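Local coordinates for uncharacterized protein (Deinococcus radiodurans, PDB 2A1V) that is of unknown function but belongs to the YjbR family, built on a single antiparallel beta-sheet with helices packed against it, at residues Arg67-Ile79 with Val93-Leu107. Numbering follows the deposited sequence.
Sequences RGEELRQAHPQSI and VTLDGTVPAELLGEL
R67 and E106 both send CG anti to the backbone N (chi1 176° and -175°), and from there the arginine runs on extended as far as NE while the glutamate bends at its second torsion, so that guanidinium and carboxylate meet between helix segments 67-74 and 101-107, whose axes come no nearer than 14.0 Å. The salt bridge is end-on and two-pronged. R67 NH1 donates to E106 OE2 at 2.7 Å, on the syn lone pair, and R67 NH2 to E106 OE1 at 3.0 Å; both hydrogen bonds are almost straight, and the two flat groups, 13° apart, are nearly coplanar. This double grip fixes the rotation of the guanidinium, one face of which is covered by L107 CD2, 3.5 Å above its plane and over its centre. L71 CD1 meets the same leucine methyl tip to tip. Segments 67-74 and 101-107 run roughly antiparallel, far enough apart to be joined by side chains, and the chain after the first of them leads into 79-81, an outermost strand of the six-stranded antiparallel sheet, paired with 90-94. There I79 and V93 form a non-hydrogen-bonded pair, their side chains side by side, and one residue outward T94 N donates to S78 O at 2.9 Å, in the carbonyl plane. V99 packs where the end of helix 67-74 gives way to strand 79-81: its CG2 sits over one face of the H75 imidazole in a CH-pi contact, offset toward the rim, and also touches S78 CB at 3.8 Å. Beyond it, D96 OD1 accepts from T98 N in an Asx turn; the T98 hydroxyl lies near that of S78. A water bridges S78 OG and D96 OD2, while two others link T94 OG1 to the carbonyls of Q77 and S78.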
ATOM      1  N   ARG A  67      10.793  -7.715   6.942  1.00 33.33           N
ATOM      2  CA  ARG A  67       9.514  -8.331   6.682  1.00 32.77           C
ATOM      3  C   ARG A  67       9.313  -8.616   5.184  1.00 31.50           C
ATOM      4  O   ARG A  67       8.734  -9.614   4.842  1.00 29.48           O
ATOM      5  CB  ARG A  67       8.367  -7.495   7.225  1.00 32.76           C
ATOM      6  CG  ARG A  67       7.064  -8.124   6.838  1.00 34.19           C
ATOM      7  CD  ARG A  67       5.941  -7.659   7.644  1.00 35.22           C
ATOM      8  NE  ARG A  67       4.792  -8.560   7.554  1.00 36.44           N
ATOM      9  CZ  ARG A  67       3.559  -8.171   7.835  1.00 36.07           C
ATOM     10  NH1 ARG A  67       3.310  -6.909   8.202  1.00 35.49           N
ATOM     11  NH2 ARG A  67       2.569  -9.033   7.741  1.00 34.86           N
ATOM     12  N   GLY A  68       9.782  -7.724   4.320  1.00 31.14           N
ATOM     13  CA  GLY A  68       9.771  -7.961   2.872  1.00 32.47           C
ATOM     14  C   GLY A  68      10.543  -9.224   2.494  1.00 32.71           C
ATOM     15  O   GLY A  68      10.086 -10.029   1.675  1.00 32.64           O
ATOM     16  N   GLU A  69      11.711  -9.402   3.104  1.00 33.87           N
ATOM     17  CA  GLU A  69      12.473 -10.639   2.922  1.00 34.52           C
ATOM     18  C   GLU A  69      11.643 -11.877   3.356  1.00 34.22           C
ATOM     19  O   GLU A  69      11.507 -12.815   2.589  1.00 32.75           O
ATOM     20  CB  GLU A  69      13.850 -10.519   3.615  1.00 35.34           C
ATOM     21  CG  GLU A  69      14.717 -11.778   3.685  1.00 37.86           C
ATOM     22  CD  GLU A  69      15.156 -12.311   2.321  1.00 47.04           C
ATOM     23  OE1 GLU A  69      15.475 -11.484   1.415  1.00 50.51           O
ATOM     24  OE2 GLU A  69      15.181 -13.571   2.169  1.00 52.52           O
ATOM     25  N   GLU A  70      11.027 -11.849   4.542  1.00 34.81           N
ATOM     26  CA  GLU A  70      10.136 -12.944   4.956  1.00 35.45           C
ATOM     27  C   GLU A  70       9.004 -13.172   3.952  1.00 34.95           C
ATOM     28  O   GLU A  70       8.768 -14.303   3.520  1.00 35.25           O
ATOM     29  CB  GLU A  70       9.482 -12.732   6.328  1.00 35.85           C
ATOM     30  CG  GLU A  70      10.295 -11.962   7.351  1.00 39.59           C
ATOM     31  CD  GLU A  70       9.639 -11.916   8.731  1.00 38.88           C
ATOM     32  OE1 GLU A  70       9.642 -12.946   9.423  1.00 46.51           O
ATOM     33  OE2 GLU A  70       9.126 -10.843   9.129  1.00 46.93           O
ATOM     34  N   LEU A  71       8.287 -12.107   3.598  1.00 33.76           N
ATOM     35  CA  LEU A  71       7.164 -12.219   2.683  1.00 33.20           C
ATOM     36  C   LEU A  71       7.619 -12.855   1.376  1.00 32.38           C
ATOM     37  O   LEU A  71       6.927 -13.683   0.837  1.00 31.21           O
ATOM     38  CB  LEU A  71       6.561 -10.848   2.394  1.00 32.54           C
ATOM     39  CG  LEU A  71       5.814 -10.235   3.567  1.00 31.78           C
ATOM     40  CD1 LEU A  71       5.384  -8.803   3.266  1.00 33.28           C
ATOM     41  CD2 LEU A  71       4.622 -11.073   3.894  1.00 31.49           C
ATOM     42  N   ARG A  72       8.781 -12.460   0.873  1.00 32.91           N
ATOM     43  CA  ARG A  72       9.217 -12.960  -0.422  1.00 34.62           C
ATOM     44  C   ARG A  72       9.632 -14.418  -0.354  1.00 34.64           C
ATOM     45  O   ARG A  72       9.557 -15.105  -1.370  1.00 34.45           O
ATOM     46  CB  ARG A  72      10.322 -12.106  -1.004  1.00 35.12           C
ATOM     47  CG  ARG A  72       9.767 -10.828  -1.586  1.00 39.37           C
ATOM     48  CD  ARG A  72      10.800  -9.758  -1.498  1.00 44.02           C
ATOM     49  NE  ARG A  72      11.954 -10.187  -2.245  1.00 46.99           N
ATOM     50  CZ  ARG A  72      13.195  -9.786  -2.011  1.00 50.11           C
ATOM     51  NH1 ARG A  72      13.470  -8.926  -1.007  1.00 50.04           N
ATOM     52  NH2 ARG A  72      14.167 -10.267  -2.788  1.00 49.13           N
ATOM     53  N   GLN A  73      10.000 -14.873   0.849  1.00 34.64           N
ATOM     54  CA  GLN A  73      10.337 -16.282   1.086  0.50 34.70           C
ATOM     55  C   GLN A  73       9.055 -17.110   1.336  1.00 34.28           C
ATOM     56  O   GLN A  73       8.944 -18.249   0.896  1.00 35.10           O
ATOM     57  CB  GLN A  73      11.402 -16.427   2.217  0.50 34.85           C
ATOM     58  CG  GLN A  73      10.903 -16.852   3.624  0.50 35.41           C
ATOM     59  CD  GLN A  73      12.043 -16.936   4.662  0.50 36.38           C
ATOM     60  OE1 GLN A  73      13.031 -17.649   4.454  0.50 40.08           O
ATOM     61  NE2 GLN A  73      11.904 -16.209   5.782  0.50 35.93           N
ATOM     62  N   ALA A  74       8.072 -16.534   2.000  1.00 33.14           N
ATOM     63  CA  ALA A  74       6.807 -17.221   2.212  1.00 32.44           C
ATOM     64  C   ALA A  74       5.883 -17.323   0.991  1.00 31.76           C
ATOM     65  O   ALA A  74       4.956 -18.174   0.974  1.00 31.71           O
ATOM     66  CB  ALA A  74       6.061 -16.533   3.321  1.00 32.79           C
ATOM     67  N   HIS A  75       6.070 -16.435   0.002  1.00 30.54           N
ATOM     68  CA  HIS A  75       5.174 -16.386  -1.180  1.00 29.42           C
ATOM     69  C   HIS A  75       5.966 -16.052  -2.433  1.00 28.72           C
ATOM     70  O   HIS A  75       5.673 -15.058  -3.086  1.00 27.21           O
ATOM     71  CB  HIS A  75       4.112 -15.291  -1.005  1.00 29.71           C
ATOM     72  CG  HIS A  75       3.300 -15.415   0.244  1.00 28.86           C
ATOM     73  ND1 HIS A  75       2.207 -16.243   0.340  1.00 31.18           N
ATOM     74  CD2 HIS A  75       3.403 -14.785   1.443  1.00 30.33           C
ATOM     75  CE1 HIS A  75       1.681 -16.132   1.551  1.00 32.16           C
ATOM     76  NE2 HIS A  75       2.396 -15.258   2.241  1.00 28.90           N
ATOM     77  N   PRO A  76       6.964 -16.899  -2.792  1.00 28.43           N
ATOM     78  CA  PRO A  76       7.967 -16.559  -3.840  1.00 27.25           C
ATOM     79  C   PRO A  76       7.374 -16.439  -5.239  1.00 26.38           C
ATOM     80  O   PRO A  76       7.897 -15.704  -6.094  1.00 23.92           O
ATOM     81  CB  PRO A  76       8.946 -17.728  -3.788  1.00 27.25           C
ATOM     82  CG  PRO A  76       8.168 -18.855  -3.109  1.00 28.80           C
ATOM     83  CD  PRO A  76       7.161 -18.246  -2.220  1.00 28.57           C
ATOM     84  N   GLN A  77       6.281 -17.148  -5.482  1.00 25.67           N
ATOM     85  CA  GLN A  77       5.630 -17.051  -6.768  1.00 25.90           C
ATOM     86  C   GLN A  77       4.737 -15.798  -6.893  1.00 25.33           C
ATOM     87  O   GLN A  77       4.357 -15.484  -7.986  1.00 25.74           O
ATOM     88  CB  GLN A  77       4.807 -18.319  -7.071  1.00 26.34           C
ATOM     89  CG  GLN A  77       5.651 -19.418  -7.678  1.00 27.96           C
ATOM     90  CD  GLN A  77       6.626 -20.001  -6.683  1.00 26.61           C
ATOM     91  OE1 GLN A  77       6.219 -20.600  -5.697  1.00 28.06           O
ATOM     92  NE2 GLN A  77       7.910 -19.773  -6.905  1.00 27.60           N
ATOM     93  N   SER A  78       4.420 -15.118  -5.782  1.00 24.94           N
ATOM     94  CA  SER A  78       3.403 -14.038  -5.715  1.00 24.26           C
ATOM     95  C   SER A  78       3.898 -12.673  -5.200  1.00 23.71           C
ATOM     96  O   SER A  78       3.214 -11.618  -5.383  1.00 22.83           O
ATOM     97  CB  SER A  78       2.234 -14.476  -4.853  1.00 24.15           C
ATOM     98  OG  SER A  78       1.502 -15.506  -5.478  1.00 24.02           O
ATOM     99  N   ILE A  79       5.074 -12.669  -4.581  1.00 23.03           N
ATOM    100  CA  ILE A  79       5.658 -11.436  -4.057  1.00 22.58           C
ATOM    101  C   ILE A  79       7.072 -11.297  -4.539  1.00 22.66           C
ATOM    102  O   ILE A  79       7.870 -12.147  -4.251  1.00 24.47           O
ATOM    103  CB  ILE A  79       5.631 -11.401  -2.548  1.00 22.50           C
ATOM    104  CG1 ILE A  79       4.177 -11.610  -2.059  1.00 21.95           C
ATOM    105  CG2 ILE A  79       6.246 -10.021  -2.024  1.00 23.51           C
ATOM    106  CD1 ILE A  79       4.003 -11.391  -0.610  1.00 20.90           C
ATOM    107  N   VAL A  93       3.074  -7.367  -5.177  1.00 18.71           N
ATOM    108  CA  VAL A  93       2.230  -8.525  -4.906  1.00 19.43           C
ATOM    109  C   VAL A  93       1.212  -8.711  -6.017  1.00 19.66           C
ATOM    110  O   VAL A  93       0.453  -7.754  -6.361  1.00 18.18           O
ATOM    111  CB  VAL A  93       1.423  -8.360  -3.601  1.00 19.19           C
ATOM    112  CG1 VAL A  93       0.754  -9.643  -3.249  1.00 21.84           C
ATOM    113  CG2 VAL A  93       2.328  -7.950  -2.496  1.00 23.15           C
ATOM    114  N   THR A  94       1.181  -9.933  -6.566  1.00 19.41           N
ATOM    115  CA  THR A  94       0.170 -10.274  -7.562  1.00 19.99           C
ATOM    116  C   THR A  94      -1.172 -10.508  -6.882  1.00 19.97           C
ATOM    117  O   THR A  94      -1.281 -11.348  -5.983  1.00 21.88           O
ATOM    118  CB  THR A  94       0.620 -11.522  -8.367  1.00 19.62           C
ATOM    119  OG1 THR A  94       1.984 -11.350  -8.761  1.00 22.60           O
ATOM    120  CG2 THR A  94      -0.241 -11.732  -9.624  1.00 19.08           C
ATOM    121  N   LEU A  95      -2.194  -9.758  -7.268  1.00 20.55           N
ATOM    122  CA  LEU A  95      -3.523  -9.914  -6.668  1.00 20.66           C
ATOM    123  C   LEU A  95      -4.392 -10.958  -7.408  1.00 21.06           C
ATOM    124  O   LEU A  95      -5.417 -10.654  -8.068  1.00 21.64           O
ATOM    125  CB  LEU A  95      -4.229  -8.565  -6.614  1.00 20.79           C
ATOM    126  CG  LEU A  95      -3.498  -7.420  -5.909  1.00 18.60           C
ATOM    127  CD1 LEU A  95      -4.456  -6.238  -5.912  1.00 17.29           C
ATOM    128  CD2 LEU A  95      -3.047  -7.772  -4.500  1.00 15.27           C
ATOM    129  N   ASP A  96      -3.971 -12.202  -7.278  1.00 21.75           N
ATOM    130  CA  ASP A  96      -4.637 -13.338  -7.932  1.00 21.77           C
ATOM    131  C   ASP A  96      -5.229 -14.300  -6.939  1.00 22.10           C
ATOM    132  O   ASP A  96      -5.619 -15.390  -7.330  1.00 23.94           O
ATOM    133  CB  ASP A  96      -3.661 -14.078  -8.843  1.00 21.58           C
ATOM    134  CG  ASP A  96      -2.444 -14.577  -8.136  1.00 21.52           C
ATOM    135  OD1 ASP A  96      -2.312 -14.401  -6.895  1.00 19.79           O
ATOM    136  OD2 ASP A  96      -1.585 -15.153  -8.835  1.00 22.37           O
ATOM    137  N   GLY A  97      -5.284 -13.935  -5.664  1.00 21.55           N
ATOM    138  CA  GLY A  97      -5.894 -14.805  -4.687  1.00 22.28           C
ATOM    139  C   GLY A  97      -4.947 -15.773  -4.002  1.00 23.29           C
ATOM    140  O   GLY A  97      -5.366 -16.510  -3.109  1.00 23.71           O
ATOM    141  N   THR A  98      -3.655 -15.713  -4.361  1.00 23.47           N
ATOM    142  CA  THR A  98      -2.655 -16.607  -3.844  1.00 22.56           C
ATOM    143  C   THR A  98      -2.083 -16.131  -2.531  1.00 23.35           C
ATOM    144  O   THR A  98      -1.475 -16.906  -1.818  1.00 22.51           O
ATOM    145  CB  THR A  98      -1.501 -16.822  -4.876  1.00 22.33           C
ATOM    146  OG1 THR A  98      -0.973 -15.560  -5.358  1.00 21.61           O
ATOM    147  CG2 THR A  98      -2.003 -17.596  -6.035  1.00 22.64           C
ATOM    148  N   VAL A  99      -2.245 -14.848  -2.213  1.00 23.80           N
ATOM    149  CA  VAL A  99      -1.866 -14.336  -0.893  1.00 23.70           C
ATOM    150  C   VAL A  99      -3.176 -13.981  -0.163  1.00 24.00           C
ATOM    151  O   VAL A  99      -4.046 -13.329  -0.743  1.00 23.25           O
ATOM    152  CB  VAL A  99      -0.925 -13.092  -1.045  1.00 24.12           C
ATOM    153  CG1 VAL A  99      -0.672 -12.402   0.269  1.00 24.50           C
ATOM    154  CG2 VAL A  99       0.386 -13.500  -1.695  1.00 24.75           C
ATOM    155  N   PRO A 100      -3.339 -14.444   1.090  1.00 23.97           N
ATOM    156  CA  PRO A 100      -4.552 -14.189   1.816  1.00 24.12           C
ATOM    157  C   PRO A 100      -4.942 -12.710   1.855  1.00 23.14           C
ATOM    158  O   PRO A 100      -4.107 -11.875   2.131  1.00 22.02           O
ATOM    159  CB  PRO A 100      -4.207 -14.705   3.229  1.00 24.18           C
ATOM    160  CG  PRO A 100      -3.227 -15.751   3.020  1.00 24.78           C
ATOM    161  CD  PRO A 100      -2.413 -15.274   1.883  1.00 24.87           C
ATOM    162  N   ALA A 101      -6.213 -12.447   1.580  1.00 23.77           N
ATOM    163  CA  ALA A 101      -6.794 -11.114   1.516  1.00 24.70           C
ATOM    164  C   ALA A 101      -6.543 -10.297   2.778  1.00 24.95           C
ATOM    165  O   ALA A 101      -6.301  -9.078   2.710  1.00 24.66           O
ATOM    166  CB  ALA A 101      -8.281 -11.213   1.273  1.00 24.64           C
ATOM    167  N   GLU A 102      -6.626 -10.985   3.915  1.00 24.86           N
ATOM    168  CA  GLU A 102      -6.473 -10.303   5.195  0.50 24.80           C
ATOM    169  C   GLU A 102      -5.022  -9.825   5.340  1.00 24.19           C
ATOM    170  O   GLU A 102      -4.813  -8.678   5.709  1.00 22.27           O
ATOM    171  CB  GLU A 102      -6.945 -11.202   6.344  0.50 24.79           C
ATOM    172  CG  GLU A 102      -6.650 -10.725   7.752  0.50 25.45           C
ATOM    173  CD  GLU A 102      -7.154 -11.734   8.738  0.50 25.98           C
ATOM    174  OE1 GLU A 102      -8.379 -11.757   8.956  0.50 29.60           O
ATOM    175  OE2 GLU A 102      -6.350 -12.542   9.231  0.50 26.19           O
ATOM    176  N   LEU A 103      -4.047 -10.673   4.999  1.00 23.91           N
ATOM    177  CA  LEU A 103      -2.658 -10.259   4.976  1.00 23.77           C
ATOM    178  C   LEU A 103      -2.439  -9.066   4.023  1.00 22.71           C
ATOM    179  O   LEU A 103      -1.802  -8.080   4.405  1.00 23.01           O
ATOM    180  CB  LEU A 103      -1.750 -11.423   4.595  1.00 24.22           C
ATOM    181  CG  LEU A 103      -0.284 -11.071   4.395  1.00 23.78           C
ATOM    182  CD1 LEU A 103       0.338 -10.447   5.650  1.00 25.11           C
ATOM    183  CD2 LEU A 103       0.514 -12.360   3.994  1.00 26.14           C
ATOM    184  N   LEU A 104      -2.968  -9.169   2.812  1.00 21.59           N
ATOM    185  CA  LEU A 104      -2.871  -8.094   1.798  1.00 21.66           C
ATOM    186  C   LEU A 104      -3.407  -6.760   2.299  1.00 21.42           C
ATOM    187  O   LEU A 104      -2.800  -5.743   2.065  1.00 20.07           O
ATOM    188  CB  LEU A 104      -3.611  -8.487   0.527  1.00 20.72           C
ATOM    189  CG  LEU A 104      -3.018  -9.664  -0.294  1.00 23.52           C
ATOM    190  CD1 LEU A 104      -3.943 -10.050  -1.419  1.00 22.98           C
ATOM    191  CD2 LEU A 104      -1.678  -9.344  -0.860  1.00 26.71           C
ATOM    192  N   GLY A 105      -4.572  -6.791   2.955  1.00 21.57           N
ATOM    193  CA  GLY A 105      -5.225  -5.611   3.554  1.00 22.24           C
ATOM    194  C   GLY A 105      -4.335  -4.917   4.585  1.00 22.48           C
ATOM    195  O   GLY A 105      -4.115  -3.679   4.536  1.00 22.76           O
ATOM    196  N   GLU A 106      -3.826  -5.730   5.500  1.00 22.69           N
ATOM    197  CA  GLU A 106      -2.868  -5.302   6.504  1.00 22.16           C
ATOM    198  C   GLU A 106      -1.552  -4.773   5.920  1.00 21.44           C
ATOM    199  O   GLU A 106      -0.930  -3.853   6.512  1.00 21.96           O
ATOM    200  CB  GLU A 106      -2.568  -6.491   7.379  1.00 22.92           C
ATOM    201  CG  GLU A 106      -1.675  -6.218   8.580  1.00 27.79           C
ATOM    202  CD  GLU A 106      -0.297  -6.903   8.537  1.00 34.63           C
ATOM    203  OE1 GLU A 106      -0.239  -8.167   8.420  1.00 37.69           O
ATOM    204  OE2 GLU A 106       0.718  -6.150   8.680  1.00 40.09           O
ATOM    205  N   LEU A 107      -1.084  -5.361   4.809  1.00 20.24           N
ATOM    206  CA  LEU A 107       0.160  -4.866   4.203  1.00 19.90           C
ATOM    207  C   LEU A 107      -0.102  -3.513   3.605  1.00 19.73           C
ATOM    208  O   LEU A 107       0.751  -2.627   3.719  1.00 20.50           O
ATOM    209  CB  LEU A 107       0.734  -5.792   3.153  1.00 19.75           C
ATOM    210  CG  LEU A 107       1.249  -7.108   3.722  1.00 19.26           C
ATOM    211  CD1 LEU A 107       1.603  -8.044   2.506  1.00 21.04           C
ATOM    212  CD2 LEU A 107       2.380  -6.869   4.640  1.00 19.33           C
TER
HETATM  213  O   HOH W   1       2.393 -13.730  -9.859  1.00 25.42           O
HETATM  214  O   HOH W   2       1.070 -15.644  -8.273  1.00 28.41           O
HETATM  215  O   HOH W   3       4.306 -10.144  -7.877  1.00 16.88           O